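Bacterial leucyl aminopeptidase (Legionella pneumophila, PDB 6ESL) is a zinc-dependent M28-family aminopeptidase that probably removes amino-terminal residues from peptides, helping the bacterium acquire nutrients during infection of amoebas. Local coordinates at residues L213-D222 / I361-L371. Residues are numbered along the deposited sequence; the frame is centred on the assembly and turned at random.
With ZN (zinc ion), chain E; ZN (zinc ion), chain F.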
loop_
_atom_site.group_PDB
_atom_site.type_symbol
_atom_site.label_atom_id
_atom_site.label_comp_id
_atom_site.label_asym_id
_atom_site.label_seq_id
_atom_site.Cartn_x
_atom_site.Cartn_y
_atom_site.Cartn_z
ATOM N N LEU B 213 15.976 -2.655 26.581
ATOM C CA LEU B 213 15.791 -1.828 27.777
ATOM C C LEU B 213 16.900 -2.171 28.826
ATOM O O LEU B 213 17.687 -3.115 28.659
ATOM C CB LEU B 213 14.397 -2.043 28.382
ATOM C CG LEU B 213 13.121 -1.776 27.630
ATOM C CD1 LEU B 213 11.967 -1.638 28.555
ATOM C CD2 LEU B 213 13.409 -0.543 26.847
ATOM N N ASP B 214 16.897 -1.399 29.900
ATOM C CA ASP B 214 17.647 -1.711 31.088
ATOM C C ASP B 214 17.078 -2.844 31.918
ATOM O O ASP B 214 16.015 -3.384 31.634
ATOM C CB ASP B 214 17.822 -0.491 31.994
ATOM C CG ASP B 214 18.498 0.666 31.308
ATOM O OD1 ASP B 214 19.633 0.480 30.826
ATOM O OD2 ASP B 214 17.836 1.745 31.226
ATOM N N GLY B 215 17.842 -3.249 32.962
ATOM C CA GLY B 215 17.473 -4.469 33.701
ATOM C C GLY B 215 17.921 -5.711 32.960
ATOM O O GLY B 215 18.696 -5.683 32.019
ATOM N N ARG B 216 17.387 -6.842 33.406
ATOM C CA ARG B 216 17.705 -8.092 32.756
ATOM C C ARG B 216 16.814 -8.253 31.544
ATOM O O ARG B 216 15.640 -8.607 31.661
ATOM C CB ARG B 216 17.388 -9.275 33.669
ATOM C CG ARG B 216 17.702 -10.630 33.058
ATOM C CD ARG B 216 19.179 -10.757 32.725
ATOM N NE ARG B 216 19.495 -12.047 32.118
ATOM C CZ ARG B 216 19.477 -12.282 30.811
ATOM N NH1 ARG B 216 19.157 -11.312 29.965
ATOM N NH2 ARG B 216 19.777 -13.488 30.347
ATOM N N MET B 217 17.381 -7.991 30.377
ATOM C CA MET B 217 16.619 -8.078 29.099
ATOM C C MET B 217 17.367 -8.895 28.087
ATOM O O MET B 217 18.216 -8.421 27.367
ATOM C CB MET B 217 16.432 -6.639 28.609
ATOM C CG MET B 217 15.635 -5.792 29.535
ATOM S SD MET B 217 13.887 -6.179 29.476
ATOM C CE MET B 217 13.261 -5.308 30.924
ATOM N N PRO B 218 17.084 -10.194 28.055
ATOM C CA PRO B 218 17.653 -11.022 26.971
ATOM C C PRO B 218 17.306 -10.543 25.549
ATOM O O PRO B 218 18.050 -10.789 24.611
ATOM C CB PRO B 218 17.040 -12.418 27.200
ATOM C CG PRO B 218 16.318 -12.325 28.465
ATOM C CD PRO B 218 16.095 -10.895 28.869
ATOM N N GLY B 219 16.188 -9.884 25.403
ATOM C CA GLY B 219 15.823 -9.320 24.111
ATOM C C GLY B 219 15.877 -10.247 22.953
ATOM O O GLY B 219 16.400 -9.911 21.914
ATOM N N ALA B 220 15.361 -11.458 23.136
ATOM C CA ALA B 220 15.481 -12.430 22.099
ATOM C C ALA B 220 14.699 -12.022 20.835
ATOM O O ALA B 220 15.219 -12.021 19.722
ATOM C CB ALA B 220 15.056 -13.791 22.648
ATOM N N GLY B 221 13.404 -11.863 21.023
ATOM C CA GLY B 221 12.507 -11.414 19.965
ATOM C C GLY B 221 12.821 -9.996 19.559
ATOM O O GLY B 221 13.097 -9.730 18.364
ATOM N N ASP B 222 12.819 -9.134 20.554
ATOM C CA ASP B 222 13.136 -7.752 20.268
ATOM C C ASP B 222 14.440 -7.281 20.795
ATOM O O ASP B 222 14.544 -6.946 21.971
ATOM C CB ASP B 222 11.973 -6.986 20.929
ATOM C CG ASP B 222 11.950 -5.513 20.627
ATOM O OD1 ASP B 222 12.593 -5.048 19.655
ATOM O OD2 ASP B 222 11.266 -4.811 21.389
ATOM N N ILE B 361 7.766 -9.180 25.026
ATOM C CA ILE B 361 8.602 -8.084 24.621
ATOM C C ILE B 361 8.779 -7.075 25.787
ATOM O O ILE B 361 7.876 -6.846 26.555
ATOM C CB ILE B 361 7.910 -7.434 23.417
ATOM C CG1 ILE B 361 6.544 -6.909 23.781
ATOM C CG2 ILE B 361 7.857 -8.285 22.177
ATOM C CD1 ILE B 361 6.012 -6.094 22.631
ATOM N N HIS B 362 9.979 -6.530 25.888
ATOM C CA HIS B 362 10.370 -5.562 26.921
ATOM C C HIS B 362 10.316 -6.107 28.338
ATOM O O HIS B 362 10.044 -5.399 29.244
ATOM C CB HIS B 362 9.612 -4.210 26.839
ATOM C CG HIS B 362 9.706 -3.538 25.525
ATOM N ND1 HIS B 362 8.777 -2.634 25.092
ATOM C CD2 HIS B 362 10.625 -3.622 24.553
ATOM C CE1 HIS B 362 9.118 -2.193 23.909
ATOM N NE2 HIS B 362 10.237 -2.778 23.558
ATOM N N THR B 363 10.548 -7.396 28.492
ATOM C CA THR B 363 10.568 -8.067 29.785
ATOM C C THR B 363 11.685 -9.077 29.815
ATOM O O THR B 363 12.271 -9.356 28.819
ATOM C CB THR B 363 9.284 -8.860 30.125
ATOM O OG1 THR B 363 9.234 -10.079 29.392
ATOM C CG2 THR B 363 8.028 -8.067 29.885
ATOM N N SER B 364 12.009 -9.556 31.002
ATOM C CA SER B 364 13.000 -10.626 31.153
ATOM C C SER B 364 12.549 -11.916 30.587
ATOM O O SER B 364 13.356 -12.767 30.441
ATOM C CB SER B 364 13.286 -10.891 32.676
ATOM O OG SER B 364 13.688 -9.641 33.186
ATOM N N SER B 365 11.292 -12.064 30.243
ATOM C CA SER B 365 10.839 -13.325 29.646
ATOM C C SER B 365 10.972 -13.336 28.132
ATOM O O SER B 365 10.476 -14.248 27.514
ATOM C CB SER B 365 9.388 -13.529 30.000
ATOM O OG SER B 365 9.253 -13.779 31.346
ATOM N N ASP B 366 11.557 -12.304 27.532
ATOM C CA ASP B 366 11.703 -12.252 26.098
ATOM C C ASP B 366 12.903 -13.111 25.795
ATOM O O ASP B 366 13.950 -12.660 25.493
ATOM C CB ASP B 366 11.833 -10.821 25.547
ATOM C CG ASP B 366 11.989 -10.765 24.027
ATOM O OD1 ASP B 366 11.863 -11.767 23.336
ATOM O OD2 ASP B 366 12.281 -9.717 23.520
ATOM N N LYS B 367 12.635 -14.404 25.839
ATOM C CA LYS B 367 13.626 -15.438 25.665
ATOM C C LYS B 367 13.557 -16.239 24.381
ATOM O O LYS B 367 12.523 -16.476 23.847
ATOM C CB LYS B 367 13.559 -16.410 26.836
ATOM C CG LYS B 367 13.972 -15.827 28.161
ATOM C CD LYS B 367 13.827 -16.814 29.283
ATOM C CE LYS B 367 13.703 -16.104 30.600
ATOM N NZ LYS B 367 13.442 -16.992 31.754
ATOM N N MET B 368 14.702 -16.787 24.037
ATOM C CA MET B 368 14.958 -17.532 22.837
ATOM C C MET B 368 14.029 -18.738 22.639
ATOM O O MET B 368 13.576 -19.023 21.559
ATOM C CB MET B 368 16.334 -18.082 23.028
ATOM C CG MET B 368 17.378 -17.068 23.025
ATOM S SD MET B 368 18.941 -17.830 23.343
ATOM C CE MET B 368 19.064 -18.608 21.792
ATOM N N ASP B 369 13.719 -19.412 23.721
ATOM C CA ASP B 369 12.876 -20.588 23.721
ATOM C C ASP B 369 11.439 -20.385 23.303
ATOM O O ASP B 369 10.785 -21.335 23.010
ATOM C CB ASP B 369 12.989 -21.340 25.029
ATOM C CG ASP B 369 14.314 -22.020 25.171
ATOM O OD1 ASP B 369 15.032 -22.155 24.184
ATOM O OD2 ASP B 369 14.660 -22.420 26.274
ATOM N N LEU B 370 10.931 -19.167 23.403
ATOM C CA LEU B 370 9.615 -18.841 22.925
ATOM C C LEU B 370 9.593 -18.553 21.393
ATOM O O LEU B 370 8.561 -18.429 20.838
ATOM C CB LEU B 370 9.052 -17.702 23.753
ATOM C CG LEU B 370 9.042 -17.976 25.251
ATOM C CD1 LEU B 370 9.001 -16.744 26.101
ATOM C CD2 LEU B 370 7.983 -18.948 25.701
ATOM N N LEU B 371 10.748 -18.437 20.756
ATOM C CA LEU B 371 10.885 -18.160 19.332
ATOM C C LEU B 371 10.889 -19.377 18.408
ATOM O O LEU B 371 11.053 -20.455 18.858
ATOM C CB LEU B 371 12.092 -17.295 19.040
ATOM C CG LEU B 371 12.312 -16.066 19.916
ATOM C CD1 LEU B 371 13.543 -15.321 19.478
ATOM C CD2 LEU B 371 11.104 -15.177 19.931
HETATM ZN ZN ZN E . 11.339 -2.473 20.550
HETATM ZN ZN ZN F . 12.284 -3.639 18.326
HETATM O O HOH W 1 14.097 -8.313 26.870
HETATM O O HOH W 2 12.521 -7.389 24.713
HETATM O O HOH W 3 10.123 -3.989 18.333
#
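Asp366 turns its carboxylate onto the start of helix 220-239, where the first backbone N-H groups have no acceptor within the helix. OD1 takes the N-H of Gly221 at 2.8 Å on its syn side, though 26° out of the carboxylate plane, while OD2 uses its syn lone pair for the N-H of Asp222, 3.1 Å away and nearly straight at 170°. The backbone O of Asp366 adds a third bond, to Ala220 N. Packing is tight here. Gly221, with no side chain, lets OD1 approach its N closely, and the small Ala220 sets its CB 3.3 Å from Met368 N and beside Leu371 CD1. Gly219, with positive phi, holds the N-cap position.

This helix start carries the dinuclear zinc centre characteristic of M28 peptidases: Asp222 bridges the ions, OD1 at 2.0 Å from one and OD2 at a longer 2.5 Å from the other, with His209 and Asp284 completing the protein ligands of the first and Glu257 joining the second. Asp366 thus works from the second shell, fixing the backbone of the bridging ligand. His362 presents its ring edge to the second zinc, but NE2 at 3.2 Å is beyond a coordination bond, so the ring lines the site here, while ND1 is hydrogen-bonded to Asp65 of the second subunit.

Between the helix start and the His362-Thr363 backbone lie two waters. One links Gly219 N to Thr363 O; the other accepts from His362 N, within hydrogen-bonding distance of Asp366 OD2. Met217 bends its flexible thioether against the carbonyl oxygens of His362 (by CE) and Thr363 (by SD). The contact loosens at the partly exposed rim, where Ser364, its OG laid beside its own backbone N (chi1 -56°), donates from this compact hydroxyl to Arg216 O (2.7 Å) in the carbonyl plane.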